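Local structure of N-acetylmuramoyl-L-alanine amidase domain-containing protein SAOUHSC_02979 (Staphylococcus aureus, 5T1Q) at residues G304-D309 / A350-Y355; V299-G304 / Y312-F317; S326-E331 / H342-A347. The protein probably acts as a secreted peptidoglycan amidase, its C-terminal CHAP domain being expected to cleave amide bonds of the cell wall. All coordinates share one frame; numbering follows the deposited sequence.

Contact 1. Residues G304-D309 / A350-Y355; sequences GQFGAD and AEELSY. With NA (sodium ion), chain F.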
loop_
_atom_site.group_PDB
_atom_site.type_symbol
_atom_site.label_atom_id
_atom_site.label_comp_id
_atom_site.label_asym_id
_atom_site.label_seq_id
_atom_site.Cartn_x
_atom_site.Cartn_y
_atom_site.Cartn_z
ATOM N N GLY A 304 8.187 -16.510 -16.171
ATOM C CA GLY A 304 7.502 -17.803 -16.211
ATOM C C GLY A 304 8.074 -18.922 -15.344
ATOM O O GLY A 304 7.541 -20.010 -15.351
ATOM N N GLN A 305 9.123 -18.675 -14.572
ATOM C CA GLN A 305 9.744 -19.753 -13.794
ATOM C C GLN A 305 9.006 -20.115 -12.504
ATOM O O GLN A 305 8.821 -19.268 -11.663
ATOM C CB GLN A 305 11.180 -19.384 -13.459
ATOM C CG GLN A 305 11.976 -20.469 -12.734
ATOM C CD GLN A 305 13.407 -20.050 -12.472
ATOM O OE1 GLN A 305 13.711 -18.863 -12.367
ATOM N NE2 GLN A 305 14.293 -21.016 -12.384
ATOM N N PHE A 306 8.634 -21.388 -12.357
ATOM C CA PHE A 306 7.911 -21.909 -11.162
ATOM C C PHE A 306 6.679 -21.064 -10.790
ATOM O O PHE A 306 6.479 -20.688 -9.622
ATOM C CB PHE A 306 8.847 -22.028 -9.937
ATOM C CG PHE A 306 10.143 -22.755 -10.210
ATOM C CD1 PHE A 306 10.183 -23.883 -11.023
ATOM C CD2 PHE A 306 11.305 -22.361 -9.576
ATOM C CE1 PHE A 306 11.377 -24.553 -11.252
ATOM C CE2 PHE A 306 12.496 -23.030 -9.787
ATOM C CZ PHE A 306 12.536 -24.130 -10.628
ATOM N N GLY A 307 5.887 -20.732 -11.796
ATOM C CA GLY A 307 4.697 -19.918 -11.611
ATOM C C GLY A 307 4.906 -18.413 -11.579
ATOM O O GLY A 307 3.941 -17.672 -11.450
ATOM N N ALA A 308 6.143 -17.939 -11.690
ATOM C CA ALA A 308 6.383 -16.483 -11.673
ATOM C C ALA A 308 5.758 -15.835 -12.913
ATOM O O ALA A 308 5.582 -16.482 -13.933
ATOM C CB ALA A 308 7.875 -16.173 -11.604
ATOM N N ASP A 309 5.443 -14.548 -12.819
ATOM C CA ASP A 309 4.832 -13.821 -13.942
ATOM C C ASP A 309 5.505 -14.163 -15.287
ATOM O O ASP A 309 6.745 -14.096 -15.426
ATOM C CB ASP A 309 4.884 -12.325 -13.676
ATOM C CG ASP A 309 4.001 -11.532 -14.604
ATOM O OD1 ASP A 309 4.334 -11.380 -15.803
ATOM O OD2 ASP A 309 2.988 -11.005 -14.095
ATOM N N ALA A 350 14.989 -23.988 -5.146
ATOM C CA ALA A 350 15.886 -22.902 -4.713
ATOM C C ALA A 350 17.224 -22.924 -5.413
ATOM O O ALA A 350 17.773 -21.876 -5.731
ATOM C CB ALA A 350 16.098 -22.950 -3.217
ATOM N N GLU A 351 17.744 -24.118 -5.670
ATOM C CA GLU A 351 19.039 -24.251 -6.344
ATOM C C GLU A 351 19.009 -23.820 -7.815
ATOM O O GLU A 351 20.058 -23.713 -8.455
ATOM C CB GLU A 351 19.555 -25.687 -6.171
ATOM C CG GLU A 351 19.892 -25.947 -4.708
ATOM C CD GLU A 351 20.109 -27.399 -4.358
ATOM O OE1 GLU A 351 19.913 -27.734 -3.166
ATOM O OE2 GLU A 351 20.479 -28.198 -5.249
ATOM N N GLU A 352 17.814 -23.554 -8.333
ATOM C CA GLU A 352 17.634 -23.142 -9.735
ATOM C C GLU A 352 17.396 -21.668 -9.891
ATOM O O GLU A 352 17.221 -21.183 -11.014
ATOM C CB GLU A 352 16.452 -23.890 -10.364
ATOM C CG GLU A 352 16.583 -25.397 -10.342
ATOM C CD GLU A 352 17.829 -25.863 -11.034
ATOM O OE1 GLU A 352 18.315 -25.135 -11.922
ATOM O OE2 GLU A 352 18.343 -26.942 -10.678
ATOM N N LEU A 353 17.354 -20.947 -8.773
ATOM C CA LEU A 353 17.147 -19.514 -8.802
ATOM C C LEU A 353 18.490 -18.794 -8.744
ATOM O O LEU A 353 19.525 -19.419 -8.506
ATOM C CB LEU A 353 16.264 -19.122 -7.628
ATOM C CG LEU A 353 14.920 -19.834 -7.587
ATOM C CD1 LEU A 353 14.172 -19.468 -6.325
ATOM C CD2 LEU A 353 14.078 -19.511 -8.816
ATOM N N SER A 354 18.474 -17.480 -9.011
ATOM C CA SER A 354 19.670 -16.641 -8.941
ATOM C C SER A 354 19.612 -15.773 -7.717
ATOM O O SER A 354 18.560 -15.217 -7.402
ATOM C CB SER A 354 19.797 -15.749 -10.163
ATOM O OG SER A 354 20.116 -16.504 -11.275
ATOM N N TYR A 355 20.745 -15.668 -7.029
ATOM C CA TYR A 355 20.871 -14.877 -5.799
ATOM C C TYR A 355 21.849 -13.734 -6.010
ATOM O O TYR A 355 22.984 -13.964 -6.385
ATOM C CB TYR A 355 21.327 -15.771 -4.672
ATOM C CG TYR A 355 20.345 -16.902 -4.452
ATOM C CD1 TYR A 355 20.430 -18.085 -5.209
ATOM C CD2 TYR A 355 19.294 -16.773 -3.547
ATOM C CE1 TYR A 355 19.496 -19.104 -5.056
ATOM C CE2 TYR A 355 18.370 -17.790 -3.381
ATOM C CZ TYR A 355 18.470 -18.950 -4.147
ATOM O OH TYR A 355 17.571 -19.965 -3.975
HETATM NA NA NA F . 6.173 -18.538 -8.096
HETATM O O HOH W 1 5.874 -15.806 -7.838
HETATM O O HOH W 2 3.996 -18.282 -7.242
#

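Contact 2. Residues V299-G304 / Y312-F317; sequences VVFEAG and YGHVAF. With NA (sodium ion), chain E.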
loop_
_atom_site.group_PDB
_atom_site.type_symbol
_atom_site.label_atom_id
_atom_site.label_comp_id
_atom_site.label_asym_id
_atom_site.label_seq_id
_atom_site.Cartn_x
_atom_site.Cartn_y
_atom_site.Cartn_z
ATOM N N VAL A 299 16.515 -12.753 -4.449
ATOM C CA VAL A 299 16.374 -14.002 -5.197
ATOM C C VAL A 299 15.496 -13.745 -6.411
ATOM O O VAL A 299 14.377 -13.225 -6.300
ATOM C CB VAL A 299 15.892 -15.186 -4.330
ATOM C CG1 VAL A 299 14.592 -14.868 -3.612
ATOM C CG2 VAL A 299 15.752 -16.447 -5.173
ATOM N N VAL A 300 16.025 -14.094 -7.582
ATOM C CA VAL A 300 15.323 -13.849 -8.821
ATOM C C VAL A 300 14.735 -15.108 -9.462
ATOM O O VAL A 300 15.403 -16.141 -9.544
ATOM C CB VAL A 300 16.271 -13.198 -9.827
ATOM C CG1 VAL A 300 15.567 -12.978 -11.166
ATOM C CG2 VAL A 300 16.829 -11.902 -9.259
ATOM N N PHE A 301 13.489 -14.955 -9.930
ATOM C CA PHE A 301 12.731 -15.942 -10.675
ATOM C C PHE A 301 12.664 -15.419 -12.114
ATOM O O PHE A 301 12.152 -14.302 -12.341
ATOM C CB PHE A 301 11.270 -16.013 -10.179
ATOM C CG PHE A 301 11.089 -16.631 -8.813
ATOM C CD1 PHE A 301 11.371 -15.910 -7.664
ATOM C CD2 PHE A 301 10.583 -17.917 -8.684
ATOM C CE1 PHE A 301 11.178 -16.469 -6.408
ATOM C CE2 PHE A 301 10.398 -18.491 -7.426
ATOM C CZ PHE A 301 10.676 -17.764 -6.290
ATOM N N GLU A 302 13.132 -16.205 -13.087
ATOM C CA GLU A 302 13.049 -15.801 -14.501
ATOM C C GLU A 302 11.570 -15.725 -14.944
ATOM O O GLU A 302 10.675 -16.224 -14.258
ATOM C CB GLU A 302 13.807 -16.789 -15.411
ATOM C CG GLU A 302 15.316 -16.931 -15.143
ATOM C CD GLU A 302 16.138 -15.713 -15.574
ATOM O OE1 GLU A 302 15.564 -14.699 -16.019
ATOM O OE2 GLU A 302 17.391 -15.770 -15.502
ATOM N N ALA A 303 11.319 -15.022 -16.038
ATOM C CA ALA A 303 9.978 -14.913 -16.615
ATOM C C ALA A 303 9.359 -16.312 -16.758
ATOM O O ALA A 303 9.966 -17.199 -17.323
ATOM C CB ALA A 303 10.067 -14.238 -17.977
ATOM N N GLY A 304 8.187 -16.510 -16.171
ATOM C CA GLY A 304 7.502 -17.803 -16.211
ATOM C C GLY A 304 8.074 -18.922 -15.344
ATOM O O GLY A 304 7.541 -20.010 -15.351
ATOM N N TYR A 312 7.247 -10.715 -16.644
ATOM C CA TYR A 312 8.137 -10.004 -15.706
ATOM C C TYR A 312 8.960 -10.848 -14.750
ATOM O O TYR A 312 9.901 -10.339 -14.166
ATOM C CB TYR A 312 7.349 -9.011 -14.842
ATOM C CG TYR A 312 6.675 -7.863 -15.557
ATOM C CD1 TYR A 312 7.315 -7.170 -16.579
ATOM C CD2 TYR A 312 5.453 -7.380 -15.110
ATOM C CE1 TYR A 312 6.710 -6.082 -17.194
ATOM C CE2 TYR A 312 4.846 -6.288 -15.714
ATOM C CZ TYR A 312 5.476 -5.645 -16.754
ATOM O OH TYR A 312 4.870 -4.573 -17.367
ATOM N N GLY A 313 8.614 -12.110 -14.559
ATOM C CA GLY A 313 9.301 -12.914 -13.562
ATOM C C GLY A 313 8.961 -12.351 -12.185
ATOM O O GLY A 313 7.937 -11.696 -12.001
ATOM N N HIS A 314 9.851 -12.548 -11.236
ATOM C CA HIS A 314 9.604 -12.108 -9.889
ATOM C C HIS A 314 10.906 -11.975 -9.134
ATOM O O HIS A 314 11.903 -12.578 -9.511
ATOM C CB HIS A 314 8.678 -13.136 -9.211
ATOM C CG HIS A 314 8.299 -12.783 -7.816
ATOM N ND1 HIS A 314 7.551 -11.667 -7.516
ATOM C CD2 HIS A 314 8.524 -13.414 -6.642
ATOM C CE1 HIS A 314 7.363 -11.606 -6.205
ATOM N NE2 HIS A 314 7.948 -12.649 -5.651
ATOM N N VAL A 315 10.899 -11.163 -8.087
ATOM C CA VAL A 315 12.049 -11.004 -7.225
ATOM C C VAL A 315 11.569 -10.963 -5.766
ATOM O O VAL A 315 10.516 -10.401 -5.451
ATOM C CB VAL A 315 12.946 -9.804 -7.640
ATOM C CG1 VAL A 315 12.240 -8.464 -7.439
ATOM C CG2 VAL A 315 14.255 -9.819 -6.890
ATOM N N ALA A 316 12.349 -11.582 -4.885
ATOM C CA ALA A 316 12.028 -11.682 -3.464
ATOM C C ALA A 316 13.295 -11.550 -2.652
ATOM O O ALA A 316 14.392 -11.525 -3.214
ATOM C CB ALA A 316 11.353 -13.009 -3.169
ATOM N N PHE A 317 13.144 -11.441 -1.337
ATOM C CA PHE A 317 14.271 -11.288 -0.425
ATOM C C PHE A 317 14.462 -12.563 0.388
ATOM O O PHE A 317 13.499 -13.078 0.948
ATOM C CB PHE A 317 14.010 -10.095 0.504
ATOM C CG PHE A 317 15.106 -9.850 1.510
ATOM C CD1 PHE A 317 16.236 -9.144 1.156
ATOM C CD2 PHE A 317 15.007 -10.331 2.805
ATOM C CE1 PHE A 317 17.258 -8.910 2.071
ATOM C CE2 PHE A 317 16.030 -10.118 3.727
ATOM C CZ PHE A 317 17.155 -9.395 3.356
HETATM NA NA NA E . 17.224 -12.670 -16.238
HETATM O O HOH W 3 18.749 -14.508 -17.173
HETATM O O HOH W 4 16.106 -12.160 -18.156
#

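Contact 3. Residues S326-E331 / H342-A347; sequences SIVISE and HRTINA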
loop_
_atom_site.group_PDB
_atom_site.type_symbol
_atom_site.label_atom_id
_atom_site.label_comp_id
_atom_site.label_asym_id
_atom_site.label_seq_id
_atom_site.Cartn_x
_atom_site.Cartn_y
_atom_site.Cartn_z
ATOM N N SER A 326 16.511 -25.502 1.554
ATOM C CA SER A 326 15.334 -24.718 1.176
ATOM C C SER A 326 15.539 -23.279 1.656
ATOM O O SER A 326 16.467 -23.015 2.405
ATOM C CB SER A 326 14.051 -25.329 1.740
ATOM O OG SER A 326 14.085 -25.432 3.139
ATOM N N ILE A 327 14.706 -22.346 1.202
ATOM C CA ILE A 327 14.848 -20.948 1.618
ATOM C C ILE A 327 13.515 -20.384 2.092
ATOM O O ILE A 327 12.453 -20.853 1.684
ATOM C CB ILE A 327 15.390 -20.045 0.462
ATOM C CG1 ILE A 327 14.462 -20.090 -0.756
ATOM C CG2 ILE A 327 16.775 -20.494 0.042
ATOM C CD1 ILE A 327 14.850 -19.183 -1.899
ATOM N N VAL A 328 13.592 -19.376 2.957
ATOM C CA VAL A 328 12.428 -18.635 3.406
ATOM C C VAL A 328 12.580 -17.266 2.761
ATOM O O VAL A 328 13.623 -16.605 2.928
ATOM C CB VAL A 328 12.397 -18.465 4.922
ATOM C CG1 VAL A 328 11.150 -17.693 5.338
ATOM C CG2 VAL A 328 12.452 -19.822 5.611
ATOM N N ILE A 329 11.550 -16.840 2.025
ATOM C CA ILE A 329 11.583 -15.575 1.325
ATOM C C ILE A 329 10.424 -14.675 1.730
ATOM O O ILE A 329 9.388 -15.166 2.163
ATOM C CB ILE A 329 11.521 -15.765 -0.215
ATOM C CG1 ILE A 329 10.233 -16.469 -0.651
ATOM C CG2 ILE A 329 12.713 -16.566 -0.691
ATOM C CD1 ILE A 329 10.016 -16.542 -2.149
ATOM N N SER A 330 10.619 -13.361 1.576
ATOM C CA SER A 330 9.573 -12.384 1.793
ATOM C C SER A 330 9.435 -11.610 0.464
ATOM O O SER A 330 10.406 -11.440 -0.297
ATOM C CB SER A 330 9.865 -11.467 2.993
ATOM O OG SER A 330 11.010 -10.664 2.787
ATOM N N GLU A 331 8.236 -11.129 0.196
ATOM C CA GLU A 331 7.943 -10.503 -1.087
ATOM C C GLU A 331 6.677 -9.673 -0.962
ATOM O O GLU A 331 6.004 -9.744 0.055
ATOM C CB GLU A 331 7.753 -11.612 -2.124
ATOM C CG GLU A 331 6.714 -12.634 -1.678
ATOM C CD GLU A 331 6.778 -13.960 -2.399
ATOM O OE1 GLU A 331 7.454 -14.073 -3.450
ATOM O OE2 GLU A 331 6.123 -14.916 -1.908
ATOM N N HIS A 342 5.187 -14.069 2.743
ATOM C CA HIS A 342 6.400 -14.862 2.851
ATOM C C HIS A 342 6.083 -16.320 2.602
ATOM O O HIS A 342 4.953 -16.754 2.804
ATOM C CB HIS A 342 6.969 -14.768 4.284
ATOM C CG HIS A 342 6.456 -13.611 5.076
ATOM N ND1 HIS A 342 5.428 -13.740 5.987
ATOM C CD2 HIS A 342 6.814 -12.305 5.095
ATOM C CE1 HIS A 342 5.174 -12.562 6.532
ATOM N NE2 HIS A 342 5.998 -11.674 6.003
ATOM N N ARG A 343 7.089 -17.086 2.221
ATOM C CA ARG A 343 6.902 -18.509 1.992
ATOM C C ARG A 343 8.234 -19.221 1.946
ATOM O O ARG A 343 9.272 -18.587 1.956
ATOM C CB ARG A 343 6.124 -18.762 0.676
ATOM C CG ARG A 343 6.745 -18.149 -0.565
ATOM C CD ARG A 343 5.807 -18.275 -1.770
ATOM N NE ARG A 343 6.285 -17.457 -2.882
ATOM C CZ ARG A 343 6.682 -17.880 -4.084
ATOM N NH1 ARG A 343 6.625 -19.153 -4.444
ATOM N NH2 ARG A 343 7.088 -16.974 -4.972
ATOM N N THR A 344 8.172 -20.545 1.863
ATOM C CA THR A 344 9.342 -21.386 1.773
ATOM C C THR A 344 9.413 -22.008 0.378
ATOM O O THR A 344 8.419 -22.529 -0.124
ATOM C CB THR A 344 9.287 -22.521 2.814
ATOM O OG1 THR A 344 9.362 -21.952 4.115
ATOM C CG2 THR A 344 10.455 -23.525 2.632
ATOM N N ILE A 345 10.589 -21.939 -0.234
ATOM C CA ILE A 345 10.827 -22.541 -1.536
ATOM C C ILE A 345 11.664 -23.779 -1.274
ATOM O O ILE A 345 12.715 -23.671 -0.638
ATOM C CB ILE A 345 11.617 -21.585 -2.465
ATOM C CG1 ILE A 345 10.856 -20.258 -2.691
ATOM C CG2 ILE A 345 11.961 -22.281 -3.785
ATOM C CD1 ILE A 345 9.503 -20.410 -3.373
ATOM N N ASN A 346 11.231 -24.941 -1.781
ATOM C CA ASN A 346 11.963 -26.196 -1.548
ATOM C C ASN A 346 13.382 -26.158 -2.131
ATOM O O ASN A 346 13.691 -25.354 -3.032
ATOM C CB ASN A 346 11.151 -27.452 -1.973
ATOM C CG ASN A 346 10.849 -27.525 -3.479
ATOM O OD1 ASN A 346 9.696 -27.344 -3.894
ATOM N ND2 ASN A 346 11.860 -27.834 -4.297
ATOM N N ALA A 347 14.237 -27.021 -1.591
ATOM C CA ALA A 347 15.659 -27.092 -1.944
ATOM C C ALA A 347 15.942 -27.247 -3.432
ATOM O O ALA A 347 16.785 -26.532 -3.977
ATOM C CB ALA A 347 16.347 -28.208 -1.169
#

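Contact 1. Residues G304-D309 / A350-Y355
Gln-305 reaches across to the turn at Glu-352 and makes the one hydrogen bond between the two segments. Its NE2 donates to Glu-352 O at 3.2 Å, with an N-H...O angle of 149°. The donor stands well above the carbonyl plane, so it does not meet a lone pair. The Gln-305 chain is fully stretched (chi1 -176°, chi2 178°), and this brings the amide to the turn. OE1 accepts from Glu-302 N, so both ends fix how the amide is turned.

Leu-353 CD2 packs against the flank of the Gln-305 amide, 3.6 Å from OE1. It also makes an apolar contact with Phe-306 CE2 at 4.0 Å. The Phe-306 ring takes Glu-352 CB at its edge, 3.9 Å from CZ. One face of that ring rests on Gln-305 CG.

A sodium ion is bound by Phe-306 O at 2.6 Å and by two waters. Residues 350-353 form a type I beta turn, and Ala-350 O accepts from Leu-353 N and Tyr-355 OH from opposite faces of its plane.

The chemistry implies a light junction: one amide ties the loop after strand 298-301 to the turn leading into strand 354-357, and a small apolar patch backs it.

Contact 2. Residues V299-G304 / Y312-F317
This is an antiparallel pairing of neighbouring strands, 298-301 and 314-321, inside the mixed sheet built mainly by the CHAP region. Val-299 pairs with Ala-316 and Phe-301 with His-314, both hydrogen-bonded pairs; Val-300 and Val-315 form the non-hydrogen-bonded pair between them. The bond from Val-299 N to Ala-316 O is 2.7 Å and nearly straight at 171°. Phe-301 N reaches His-314 O at 2.9 Å.

His-314 holds its ring beside that of Phe-301, with CG set anti to the backbone N (chi1 -178°). The two ring planes are 53° apart, an oblique pair, and Phe-301 CD1 comes to the edge of the imidazole, 3.9 Å from His-314 CD2. His-314 NE2 is hydrogen-bonded to Glu-331 OE1, and Cys-253 touches the histidine, consistent with the Cys-His-Glu triad of CHAP enzymes. On the same face, Val-299 CG1 packs 3.8 Å from Ala-316 CB. At the strand end, Gly-313 CA makes a CA-H...O contact with Phe-301 O at 3.4 Å. Glu-302 OE1 binds a sodium ion at 2.6 Å, together with His-276, Asn-279 and Asn-280.

Helices 253-262 and 278-284 cover the Val-300 and Val-315 face. Strand 354-357 flanks 298-301, and strand 327-332 flanks 314-321.

Contact 3. Residues S326-E331 / H342-A347
Arg-343 has the most surface buried here, and it grips Glu-331 side-on with two nitrogens. NE donates to Glu-331 OE2 at 2.7 Å and NH2 to Glu-331 OE1 at 3.3 Å, forming a salt bridge. Each oxygen uses its syn lone pair, and carboxylate and guanidinium are nearly coplanar, 17° apart. The Arg-343 chain is extended from CG to NE, and Ile-329 CD1 lies over one guanidinium face. The arginine therefore probably steadies the carboxylate that also meets His-314, the histidine of a likely catalytic triad.

His-342 lies on the other face of the sheet. Its ring takes Ser-330 CB at the edge, 3.8 Å from CD2, and its NE2 is hydrogen-bonded to Glu-38 OE2. Ser-326 fits against the far end of the pairing, with CB 3.2 Å from Ile-345 O. Between these ends run regular antiparallel bonds, including Ile-329 N to Arg-343 O at 2.9 Å. Ile-329 CD1 also packs 3.8 Å from Ile-345 CG1.

The two strands, 327-332 and 339-345, form a beta hairpin. Strand 314-321 adjoins 327-332 on the side away from 339-345. Ile-329 touches Val-299 and Arg-343 touches Phe-301, both on strand 298-301. Strand 339-345 runs through the N-cap residue Asn-346 into helix 347-350.

How the contacts relate
All three contacts serve one mixed sheet, built mainly by the CHAP region. Contact 2 is the buried one, and its strands sit in the middle of that sheet. Contacts 1 and 3 are only partly buried. Contact 1 lies in the loops beside the sheet and shares Gly-304 with contact 2; Ser-354 O probably bonds to Val-300 N. Contact 3 pairs the next strands over, and a probable bond from Phe-317 N to Ser-330 O joins it to contact 2. The chemistry follows position: backbone ladders in contacts 2 and 3, a single hydrogen bond from a side-chain amide in contact 1, and a salt bridge in contact 3 alone. Contacts 2 and 3 supply two putative triad members; Cys-253 lies outside both.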